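Local structure of carbohydrate-binding protein (Flavonifractor plautii, 6N1B) at residues Y67-P75 / P86-W97; V52-L60 / I334-E342. The protein probably removes the acetyl group from N-acetylgalactosamine of the blood group A antigen, and binds the blood group B trisaccharide. One frame throughout, in Å; residues are numbered along the deposited sequence.

Interaction 1. Residues Y67-P75 / P86-W97; sequences YRYWAVYTP and PSIVASSDGVHW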
loop_
_atom_site.group_PDB
_atom_site.type_symbol
_atom_site.label_atom_id
_atom_site.label_comp_id
_atom_site.label_asym_id
_atom_site.label_seq_id
_atom_site.Cartn_x
_atom_site.Cartn_y
_atom_site.Cartn_z
ATOM N N TYR A 67 -10.211 -7.854 -15.949
ATOM C CA TYR A 67 -8.774 -7.863 -15.626
ATOM C C TYR A 67 -8.454 -8.703 -14.373
ATOM O O TYR A 67 -9.244 -8.620 -13.394
ATOM C CB TYR A 67 -8.252 -6.434 -15.379
ATOM C CG TYR A 67 -8.394 -5.522 -16.552
ATOM C CD1 TYR A 67 -7.422 -5.561 -17.543
ATOM C CD2 TYR A 67 -9.451 -4.662 -16.688
ATOM C CE1 TYR A 67 -7.604 -4.781 -18.676
ATOM C CE2 TYR A 67 -9.556 -3.764 -17.774
ATOM C CZ TYR A 67 -8.625 -3.850 -18.770
ATOM O OH TYR A 67 -8.748 -3.030 -19.876
ATOM N N ARG A 68 -7.361 -9.397 -14.375
ATOM C CA ARG A 68 -6.943 -10.172 -13.227
ATOM C C ARG A 68 -6.116 -9.326 -12.230
ATOM O O ARG A 68 -5.954 -9.747 -11.063
ATOM C CB ARG A 68 -6.038 -11.394 -13.626
ATOM C CG ARG A 68 -6.841 -12.439 -14.349
ATOM C CD ARG A 68 -5.895 -13.677 -14.559
ATOM N NE ARG A 68 -6.367 -14.561 -15.609
ATOM C CZ ARG A 68 -5.807 -15.774 -15.812
ATOM N NH1 ARG A 68 -4.812 -16.220 -15.003
ATOM N NH2 ARG A 68 -6.221 -16.469 -16.866
ATOM N N TYR A 69 -5.610 -8.141 -12.631
ATOM C CA TYR A 69 -4.829 -7.273 -11.735
ATOM C C TYR A 69 -5.562 -5.981 -11.592
ATOM O O TYR A 69 -5.948 -5.289 -12.559
ATOM C CB TYR A 69 -3.479 -6.972 -12.283
ATOM C CG TYR A 69 -2.583 -8.142 -12.555
ATOM C CD1 TYR A 69 -2.698 -8.937 -13.692
ATOM C CD2 TYR A 69 -1.469 -8.478 -11.745
ATOM C CE1 TYR A 69 -1.804 -9.946 -14.003
ATOM C CE2 TYR A 69 -0.562 -9.428 -12.020
ATOM C CZ TYR A 69 -0.737 -10.186 -13.163
ATOM O OH TYR A 69 0.213 -11.140 -13.483
ATOM N N TRP A 70 -5.714 -5.547 -10.317
ATOM C CA TRP A 70 -6.329 -4.241 -9.952
ATOM C C TRP A 70 -5.396 -3.560 -8.979
ATOM O O TRP A 70 -4.889 -4.275 -8.069
ATOM C CB TRP A 70 -7.708 -4.431 -9.350
ATOM C CG TRP A 70 -8.690 -4.825 -10.432
ATOM C CD1 TRP A 70 -8.889 -6.068 -10.999
ATOM C CD2 TRP A 70 -9.506 -3.899 -11.165
ATOM N NE1 TRP A 70 -9.760 -5.938 -12.041
ATOM C CE2 TRP A 70 -10.193 -4.648 -12.163
ATOM C CE3 TRP A 70 -9.767 -2.541 -11.080
ATOM C CZ2 TRP A 70 -11.072 -4.037 -13.081
ATOM C CZ3 TRP A 70 -10.679 -1.949 -11.949
ATOM C CH2 TRP A 70 -11.305 -2.701 -12.921
ATOM N N ALA A 71 -5.169 -2.260 -9.114
ATOM C CA ALA A 71 -4.326 -1.563 -8.188
ATOM C C ALA A 71 -5.006 -0.274 -7.770
ATOM O O ALA A 71 -5.590 0.451 -8.578
ATOM C CB ALA A 71 -2.923 -1.308 -8.751
ATOM N N VAL A 72 -4.813 0.064 -6.479
ATOM C CA VAL A 72 -5.074 1.429 -5.990
ATOM C C VAL A 72 -3.732 2.075 -5.649
ATOM O O VAL A 72 -2.777 1.358 -5.315
ATOM C CB VAL A 72 -6.035 1.375 -4.787
ATOM C CG1 VAL A 72 -5.404 0.689 -3.538
ATOM C CG2 VAL A 72 -6.604 2.802 -4.435
ATOM N N TYR A 73 -3.640 3.373 -5.787
ATOM C CA TYR A 73 -2.398 4.052 -5.543
ATOM C C TYR A 73 -2.728 5.533 -5.332
ATOM O O TYR A 73 -3.876 5.980 -5.487
ATOM C CB TYR A 73 -1.423 3.893 -6.751
ATOM C CG TYR A 73 -1.926 4.480 -8.042
ATOM C CD1 TYR A 73 -2.946 3.852 -8.779
ATOM C CD2 TYR A 73 -1.491 5.673 -8.500
ATOM C CE1 TYR A 73 -3.458 4.417 -9.893
ATOM C CE2 TYR A 73 -2.031 6.272 -9.667
ATOM C CZ TYR A 73 -2.982 5.595 -10.335
ATOM O OH TYR A 73 -3.524 6.135 -11.496
ATOM N N THR A 74 -1.697 6.322 -4.964
ATOM C CA THR A 74 -1.914 7.804 -4.838
ATOM C C THR A 74 -0.799 8.520 -5.572
ATOM O O THR A 74 0.383 8.278 -5.301
ATOM C CB THR A 74 -1.847 8.229 -3.386
ATOM O OG1 THR A 74 -0.701 7.615 -2.742
ATOM C CG2 THR A 74 -3.072 7.857 -2.623
ATOM N N PRO A 75 -1.146 9.456 -6.441
ATOM C CA PRO A 75 -0.168 10.408 -6.838
ATOM C C PRO A 75 0.471 11.066 -5.676
ATOM O O PRO A 75 -0.103 11.167 -4.580
ATOM C CB PRO A 75 -1.013 11.492 -7.633
ATOM C CG PRO A 75 -2.212 10.680 -8.109
ATOM C CD PRO A 75 -2.492 9.793 -6.939
ATOM N N PRO A 86 -6.588 8.702 -3.704
ATOM C CA PRO A 86 -6.776 7.324 -4.239
ATOM C C PRO A 86 -7.255 7.288 -5.682
ATOM O O PRO A 86 -8.228 7.945 -6.043
ATOM C CB PRO A 86 -7.781 6.706 -3.270
ATOM C CG PRO A 86 -7.468 7.394 -1.995
ATOM C CD PRO A 86 -7.052 8.818 -2.354
ATOM N N SER A 87 -6.534 6.495 -6.471
ATOM C CA SER A 87 -6.699 6.326 -7.896
ATOM C C SER A 87 -6.641 4.823 -8.201
ATOM O O SER A 87 -5.962 4.068 -7.501
ATOM C CB SER A 87 -5.588 7.105 -8.618
ATOM O OG SER A 87 -5.723 8.517 -8.407
ATOM N N ILE A 88 -7.337 4.435 -9.293
ATOM C CA ILE A 88 -7.434 3.011 -9.666
ATOM C C ILE A 88 -6.896 2.791 -11.096
ATOM O O ILE A 88 -7.206 3.600 -12.027
ATOM C CB ILE A 88 -8.901 2.570 -9.616
ATOM C CG1 ILE A 88 -9.444 2.613 -8.192
ATOM C CG2 ILE A 88 -9.199 1.224 -10.302
ATOM C CD1 ILE A 88 -8.945 1.472 -7.309
ATOM N N VAL A 89 -6.163 1.686 -11.244
ATOM C CA VAL A 89 -5.833 1.167 -12.570
ATOM C C VAL A 89 -6.077 -0.360 -12.535
ATOM O O VAL A 89 -6.185 -0.996 -11.473
ATOM C CB VAL A 89 -4.391 1.503 -13.012
ATOM C CG1 VAL A 89 -4.295 2.946 -13.475
ATOM C CG2 VAL A 89 -3.369 1.168 -11.942
ATOM N N ALA A 90 -6.078 -0.973 -13.722
ATOM C CA ALA A 90 -6.192 -2.373 -13.944
ATOM C C ALA A 90 -5.184 -2.856 -14.989
ATOM O O ALA A 90 -4.668 -1.998 -15.753
ATOM C CB ALA A 90 -7.620 -2.825 -14.316
ATOM N N SER A 91 -4.906 -4.170 -15.011
ATOM C CA SER A 91 -3.943 -4.700 -15.918
ATOM C C SER A 91 -4.241 -6.129 -16.196
ATOM O O SER A 91 -4.792 -6.838 -15.343
ATOM C CB SER A 91 -2.519 -4.540 -15.252
ATOM O OG SER A 91 -1.543 -5.051 -16.098
ATOM N N SER A 92 -3.785 -6.607 -17.356
ATOM C CA SER A 92 -3.742 -8.008 -17.658
ATOM C C SER A 92 -2.424 -8.741 -17.325
ATOM O O SER A 92 -2.339 -9.934 -17.465
ATOM C CB SER A 92 -4.128 -8.266 -19.110
ATOM O OG SER A 92 -3.174 -7.692 -19.903
ATOM N N ASP A 93 -1.417 -7.971 -16.930
ATOM C CA ASP A 93 -0.095 -8.512 -16.735
ATOM C C ASP A 93 0.676 -8.053 -15.466
ATOM O O ASP A 93 1.734 -8.591 -15.162
ATOM C CB ASP A 93 0.754 -8.332 -18.004
ATOM C CG ASP A 93 0.982 -6.882 -18.417
ATOM O OD1 ASP A 93 0.696 -5.955 -17.647
ATOM O OD2 ASP A 93 1.395 -6.680 -19.582
ATOM N N GLY A 94 0.148 -7.078 -14.733
ATOM C CA GLY A 94 0.922 -6.525 -13.640
ATOM C C GLY A 94 2.048 -5.600 -13.993
ATOM O O GLY A 94 2.820 -5.298 -13.133
ATOM N N VAL A 95 2.065 -5.131 -15.247
ATOM C CA VAL A 95 3.072 -4.299 -15.769
ATOM C C VAL A 95 2.550 -3.056 -16.451
ATOM O O VAL A 95 3.024 -1.937 -16.199
ATOM C CB VAL A 95 4.072 -5.065 -16.705
ATOM C CG1 VAL A 95 5.105 -4.144 -17.361
ATOM C CG2 VAL A 95 4.751 -6.193 -15.966
ATOM N N HIS A 96 1.651 -3.301 -17.390
ATOM C CA HIS A 96 1.052 -2.240 -18.170
ATOM C C HIS A 96 -0.316 -1.948 -17.590
ATOM O O HIS A 96 -1.205 -2.807 -17.633
ATOM C CB HIS A 96 0.944 -2.681 -19.646
ATOM C CG HIS A 96 2.258 -3.106 -20.199
ATOM N ND1 HIS A 96 2.635 -4.420 -20.279
ATOM C CD2 HIS A 96 3.327 -2.359 -20.591
ATOM C CE1 HIS A 96 3.865 -4.461 -20.804
ATOM N NE2 HIS A 96 4.305 -3.215 -20.997
ATOM N N TRP A 97 -0.518 -0.794 -17.028
ATOM C CA TRP A 97 -1.719 -0.451 -16.271
ATOM C C TRP A 97 -2.556 0.499 -17.127
ATOM O O TRP A 97 -2.014 1.413 -17.804
ATOM C CB TRP A 97 -1.290 0.245 -14.981
ATOM C CG TRP A 97 -0.526 -0.642 -14.055
ATOM C CD1 TRP A 97 0.838 -0.723 -13.926
ATOM C CD2 TRP A 97 -1.064 -1.645 -13.213
ATOM N NE1 TRP A 97 1.199 -1.739 -13.080
ATOM C CE2 TRP A 97 0.040 -2.322 -12.590
ATOM C CE3 TRP A 97 -2.358 -2.095 -12.925
ATOM C CZ2 TRP A 97 -0.170 -3.342 -11.675
ATOM C CZ3 TRP A 97 -2.515 -3.064 -12.001
ATOM C CH2 TRP A 97 -1.455 -3.729 -11.396
#
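Residues 69-73 and 87-91 pair as the two strands of an antiparallel beta hairpin, in an arrangement consistent with part of one blade of a five-bladed beta-propeller, whose sheet also holds strand 52-60. Y69, A71 and Y73 form hydrogen-bonded pairs with S91, V89 and S87. W70 with A90 and V72 with I88 are the non-hydrogen-bonded pairs. The straightest of the six backbone bonds runs from A71 N to V89 O, 2.9 Å long with 170° at the hydrogen.

The two faces of the hairpin pack differently. On the face of W70, the methyl CB of A90 sits squarely over the indole, 3.6 Å from the centroid of its six-membered ring. The indole is laid across A90 because W70 CG lies anti to the carbonyl carbon (chi1 -73°). I88 CG2 meets the edge of the same ring in its plane, 3.9 Å from W70 CZ3. A hydrogen bond from W70 NE1 to Y67 O helps fix the ring's rotation. Beyond this face, M123 of strand 116-126 touches W70 and V72.

On the other face, Y73 CG stands between its backbone N and carbonyl carbon (chi1 62°). This brings the ring over S87, whose CB is 3.5 Å from Y73 CZ. The Y69 ring covers the turn, with G94 N over its centre and G94 CA 3.8 Å from its centroid. Y73 OH is hydrogen-bonded to P39 O and Y69 OH to R353 NH1. W97 CZ3 lies 3.7 Å from A71 CB, and F38 stacks on the W97 indole. S91 OG accepts from D93 N, an ST turn, and from G94 N, an ST motif, and donates to H96 O at 2.7 Å.

Interaction 2. Residues V52-L60 / I334-E342; sequences VTHPDVVVL and IYRSSFYYE. With CA (calcium ion), chain D.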
loop_
_atom_site.group_PDB
_atom_site.type_symbol
_atom_site.label_atom_id
_atom_site.label_comp_id
_atom_site.label_asym_id
_atom_site.label_seq_id
_atom_site.Cartn_x
_atom_site.Cartn_y
_atom_site.Cartn_z
ATOM N N VAL A 52 3.969 9.126 -8.290
ATOM C CA VAL A 52 3.035 8.222 -7.674
ATOM C C VAL A 52 3.773 7.452 -6.564
ATOM O O VAL A 52 4.992 7.260 -6.605
ATOM C CB VAL A 52 2.412 7.218 -8.658
ATOM C CG1 VAL A 52 1.416 7.908 -9.618
ATOM C CG2 VAL A 52 3.484 6.480 -9.463
ATOM N N THR A 53 2.947 6.997 -5.552
ATOM C CA THR A 53 3.484 6.201 -4.442
ATOM C C THR A 53 2.455 5.273 -3.892
ATOM O O THR A 53 1.262 5.355 -4.207
ATOM C CB THR A 53 4.061 7.215 -3.357
ATOM O OG1 THR A 53 4.917 6.497 -2.494
ATOM C CG2 THR A 53 2.941 7.850 -2.591
ATOM N N HIS A 54 2.967 4.421 -3.013
ATOM C CA HIS A 54 2.089 3.590 -2.196
ATOM C C HIS A 54 1.039 2.782 -2.985
ATOM O O HIS A 54 -0.177 2.925 -2.821
ATOM C CB HIS A 54 1.437 4.406 -1.092
ATOM C CG HIS A 54 0.869 3.657 0.083
ATOM N ND1 HIS A 54 -0.191 2.746 0.097
ATOM C CD2 HIS A 54 1.314 3.879 1.369
ATOM C CE1 HIS A 54 -0.344 2.426 1.412
ATOM N NE2 HIS A 54 0.553 3.069 2.146
ATOM N N PRO A 55 1.543 1.915 -3.885
ATOM C CA PRO A 55 0.640 1.055 -4.567
ATOM C C PRO A 55 0.030 0.036 -3.601
ATOM O O PRO A 55 0.711 -0.395 -2.678
ATOM C CB PRO A 55 1.479 0.342 -5.616
ATOM C CG PRO A 55 2.822 0.260 -4.909
ATOM C CD PRO A 55 2.955 1.566 -4.167
ATOM N N ASP A 56 -1.129 -0.505 -3.999
ATOM C CA ASP A 56 -1.650 -1.743 -3.426
ATOM C C ASP A 56 -2.309 -2.580 -4.546
ATOM O O ASP A 56 -3.250 -2.032 -5.186
ATOM C CB ASP A 56 -2.585 -1.503 -2.252
ATOM C CG ASP A 56 -2.676 -2.779 -1.423
ATOM O OD1 ASP A 56 -1.634 -3.325 -1.008
ATOM O OD2 ASP A 56 -3.829 -3.316 -1.267
ATOM N N VAL A 57 -1.726 -3.758 -4.760
ATOM C CA VAL A 57 -2.150 -4.528 -5.903
ATOM C C VAL A 57 -2.953 -5.741 -5.450
ATOM O O VAL A 57 -2.617 -6.359 -4.430
ATOM C CB VAL A 57 -0.895 -4.988 -6.676
ATOM C CG1 VAL A 57 -1.250 -5.854 -7.867
ATOM C CG2 VAL A 57 -0.147 -3.772 -7.214
ATOM N N VAL A 58 -4.031 -6.044 -6.176
ATOM C CA VAL A 58 -4.836 -7.238 -6.005
ATOM C C VAL A 58 -4.642 -8.115 -7.258
ATOM O O VAL A 58 -4.849 -7.621 -8.357
ATOM C CB VAL A 58 -6.321 -6.898 -5.816
ATOM C CG1 VAL A 58 -7.138 -8.188 -5.761
ATOM C CG2 VAL A 58 -6.590 -6.031 -4.572
ATOM N N VAL A 59 -4.173 -9.333 -7.015
ATOM C CA VAL A 59 -3.991 -10.318 -8.090
ATOM C C VAL A 59 -5.024 -11.424 -7.943
ATOM O O VAL A 59 -5.017 -12.104 -6.929
ATOM C CB VAL A 59 -2.548 -10.926 -8.111
ATOM C CG1 VAL A 59 -2.376 -11.827 -9.349
ATOM C CG2 VAL A 59 -1.535 -9.805 -8.094
ATOM N N LEU A 60 -5.838 -11.668 -8.944
ATOM C CA LEU A 60 -6.897 -12.661 -8.908
ATOM C C LEU A 60 -6.601 -13.811 -9.871
ATOM O O LEU A 60 -5.966 -13.610 -10.871
ATOM C CB LEU A 60 -8.165 -11.964 -9.372
ATOM C CG LEU A 60 -8.604 -10.781 -8.621
ATOM C CD1 LEU A 60 -9.792 -10.092 -9.325
ATOM C CD2 LEU A 60 -8.944 -11.043 -7.146
ATOM N N ILE A 334 13.359 3.244 -0.071
ATOM C CA ILE A 334 12.273 2.435 -0.532
ATOM C C ILE A 334 11.047 2.775 0.257
ATOM O O ILE A 334 11.118 2.888 1.517
ATOM C CB ILE A 334 12.575 0.942 -0.489
ATOM C CG1 ILE A 334 13.916 0.601 -1.159
ATOM C CG2 ILE A 334 11.462 0.158 -1.040
ATOM C CD1 ILE A 334 14.000 0.984 -2.586
ATOM N N TYR A 335 9.948 3.024 -0.434
ATOM C CA TYR A 335 8.693 3.442 0.183
ATOM C C TYR A 335 7.710 2.243 0.201
ATOM O O TYR A 335 8.084 1.119 -0.074
ATOM C CB TYR A 335 8.126 4.718 -0.529
ATOM C CG TYR A 335 7.453 5.686 0.412
ATOM C CD1 TYR A 335 8.315 6.502 1.216
ATOM C CD2 TYR A 335 6.103 5.826 0.600
ATOM C CE1 TYR A 335 7.751 7.381 2.159
ATOM C CE2 TYR A 335 5.529 6.655 1.528
ATOM C CZ TYR A 335 6.413 7.450 2.324
ATOM O OH TYR A 335 5.853 8.271 3.321
ATOM N N ARG A 336 6.466 2.517 0.592
ATOM C CA ARG A 336 5.549 1.434 0.809
ATOM C C ARG A 336 5.352 0.568 -0.380
ATOM O O ARG A 336 5.226 1.072 -1.507
ATOM C CB ARG A 336 4.215 2.032 1.311
ATOM C CG ARG A 336 3.261 0.974 1.898
ATOM C CD ARG A 336 2.304 0.256 0.928
ATOM N NE ARG A 336 1.288 -0.424 1.755
ATOM C CZ ARG A 336 0.270 -1.145 1.266
ATOM N NH1 ARG A 336 0.148 -1.359 -0.028
ATOM N NH2 ARG A 336 -0.545 -1.737 2.108
ATOM N N SER A 337 5.343 -0.734 -0.175
ATOM C CA SER A 337 5.346 -1.706 -1.258
ATOM C C SER A 337 4.211 -2.688 -1.071
ATOM O O SER A 337 3.761 -2.941 0.071
ATOM C CB SER A 337 6.693 -2.364 -1.298
ATOM O OG SER A 337 7.726 -1.355 -1.525
ATOM N N SER A 338 3.699 -3.279 -2.133
ATOM C CA SER A 338 2.649 -4.280 -2.133
ATOM C C SER A 338 3.163 -5.538 -2.776
ATOM O O SER A 338 3.977 -5.485 -3.651
ATOM C CB SER A 338 1.443 -3.694 -2.849
ATOM O OG SER A 338 0.366 -4.592 -2.908
ATOM N N PHE A 339 2.656 -6.692 -2.369
ATOM C CA PHE A 339 3.166 -7.927 -2.959
ATOM C C PHE A 339 2.085 -8.949 -3.149
ATOM O O PHE A 339 1.003 -8.914 -2.498
ATOM C CB PHE A 339 4.301 -8.513 -2.133
ATOM C CG PHE A 339 3.896 -9.146 -0.858
ATOM C CD1 PHE A 339 3.530 -8.359 0.270
ATOM C CD2 PHE A 339 3.873 -10.450 -0.727
ATOM C CE1 PHE A 339 3.178 -8.995 1.444
ATOM C CE2 PHE A 339 3.484 -11.134 0.451
ATOM C CZ PHE A 339 3.177 -10.367 1.526
ATOM N N TYR A 340 2.437 -9.910 -3.997
ATOM C CA TYR A 340 1.612 -11.147 -4.155
ATOM C C TYR A 340 2.586 -12.297 -4.200
ATOM O O TYR A 340 3.597 -12.272 -4.945
ATOM C CB TYR A 340 0.821 -11.099 -5.452
ATOM C CG TYR A 340 0.032 -12.296 -5.813
ATOM C CD1 TYR A 340 -0.983 -12.742 -4.941
ATOM C CD2 TYR A 340 0.326 -13.050 -6.910
ATOM C CE1 TYR A 340 -1.743 -13.885 -5.259
ATOM C CE2 TYR A 340 -0.498 -14.180 -7.235
ATOM C CZ TYR A 340 -1.447 -14.595 -6.363
ATOM O OH TYR A 340 -2.204 -15.724 -6.634
ATOM N N TYR A 341 2.304 -13.352 -3.395
ATOM C CA TYR A 341 2.993 -14.635 -3.498
ATOM C C TYR A 341 2.267 -15.464 -4.565
ATOM O O TYR A 341 1.112 -15.835 -4.350
ATOM C CB TYR A 341 3.041 -15.320 -2.162
ATOM C CG TYR A 341 3.701 -16.656 -2.179
ATOM C CD1 TYR A 341 2.954 -17.776 -2.605
ATOM C CD2 TYR A 341 4.973 -16.890 -1.713
ATOM C CE1 TYR A 341 3.512 -19.049 -2.570
ATOM C CE2 TYR A 341 5.538 -18.139 -1.605
ATOM C CZ TYR A 341 4.786 -19.217 -2.058
ATOM O OH TYR A 341 5.396 -20.445 -1.953
ATOM N N GLU A 342 2.953 -15.707 -5.660
ATOM C CA GLU A 342 2.383 -16.466 -6.777
ATOM C C GLU A 342 2.792 -17.920 -6.567
ATOM O O GLU A 342 3.950 -18.258 -6.708
ATOM C CB GLU A 342 2.864 -15.908 -8.065
ATOM C CG GLU A 342 2.286 -16.614 -9.258
ATOM C CD GLU A 342 1.526 -15.753 -10.204
ATOM O OE1 GLU A 342 0.874 -16.317 -11.029
ATOM O OE2 GLU A 342 1.516 -14.465 -10.067
HETATM CA CA CA D . -2.764 -5.033 0.315
HETATM O O HOH W 1 -1.618 -8.487 -3.075
HETATM O O HOH W 2 -3.973 -6.117 -1.934
HETATM O O HOH W 3 -4.957 -14.784 -6.710
HETATM O O HOH W 4 -1.433 -6.627 -0.772
HETATM O O HOH W 5 -3.189 -6.405 2.237
HETATM O O HOH W 6 -5.157 -5.364 0.693
#
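R336 and S338 grip H54, P55, D56 and V57 across two nearly parallel strands, each bordering its own sheet, consistent with inner strands of neighbouring propeller blades. No hydrogen bond joins the backbones directly; side chains and water carry the contact.

The tight part centres on D56. R336 NH1 makes a salt bridge to D56 OD1, 2.8 Å and 162° at the hydrogen, and also donates a hydrogen bond to P55 O, both near the guanidinium plane. S338 OG donates a hydrogen bond to D56 OD1 at 3.0 Å, from the face of the carboxylate opposite to R336 NH1, and accepts an almost straight one (175°) from V57 N. D56 OD1 and OD2 bind calcium at 2.4 and 2.6 Å, in a site completed by D122, D274 and waters. The bend of R336 at chi2 (-88°) carries CD over the face of the H54 ring, 3.5 Å from its centroid, with the guanidinium nearly parallel to it.

Farther along, the strands are looser and wetter. Water 1 bridges V57 O and F339 O, and water 3 links V59 O with Y340 OH. Even here V59 CB makes a CH-pi contact over the Y340 ring, 3.7 Å from its centroid.

Y335, at the other end, lines the glycan pocket, its OH hydrogen-bonded to W271 NE1. Strand 52-60 pairs with 67-75 and strand 333-342 with 351-361, while strands 116-126 and 269-278 flank the calcium site.

How the interactions relate
After the short strand 30-31 the chain lays down strand 52-60, then turns back through strand 67-75 and again into strand 87-91. Interaction 1 closes the ten-residue loop 76-85 between the last two. Interaction 2 closes a loop of 273 residues, from the end of 52-60 to the start of 334-342. Interaction 1 is therefore nested inside it. The two share a sheet: W70 O probably accepts a hydrogen bond from V58 N, and V72 O from D56 N. Interaction 1 pairs two of that sheet's three strands. Interaction 2 joins it to the sheet of strand 351-361, bringing early and late parts of the probable propeller together.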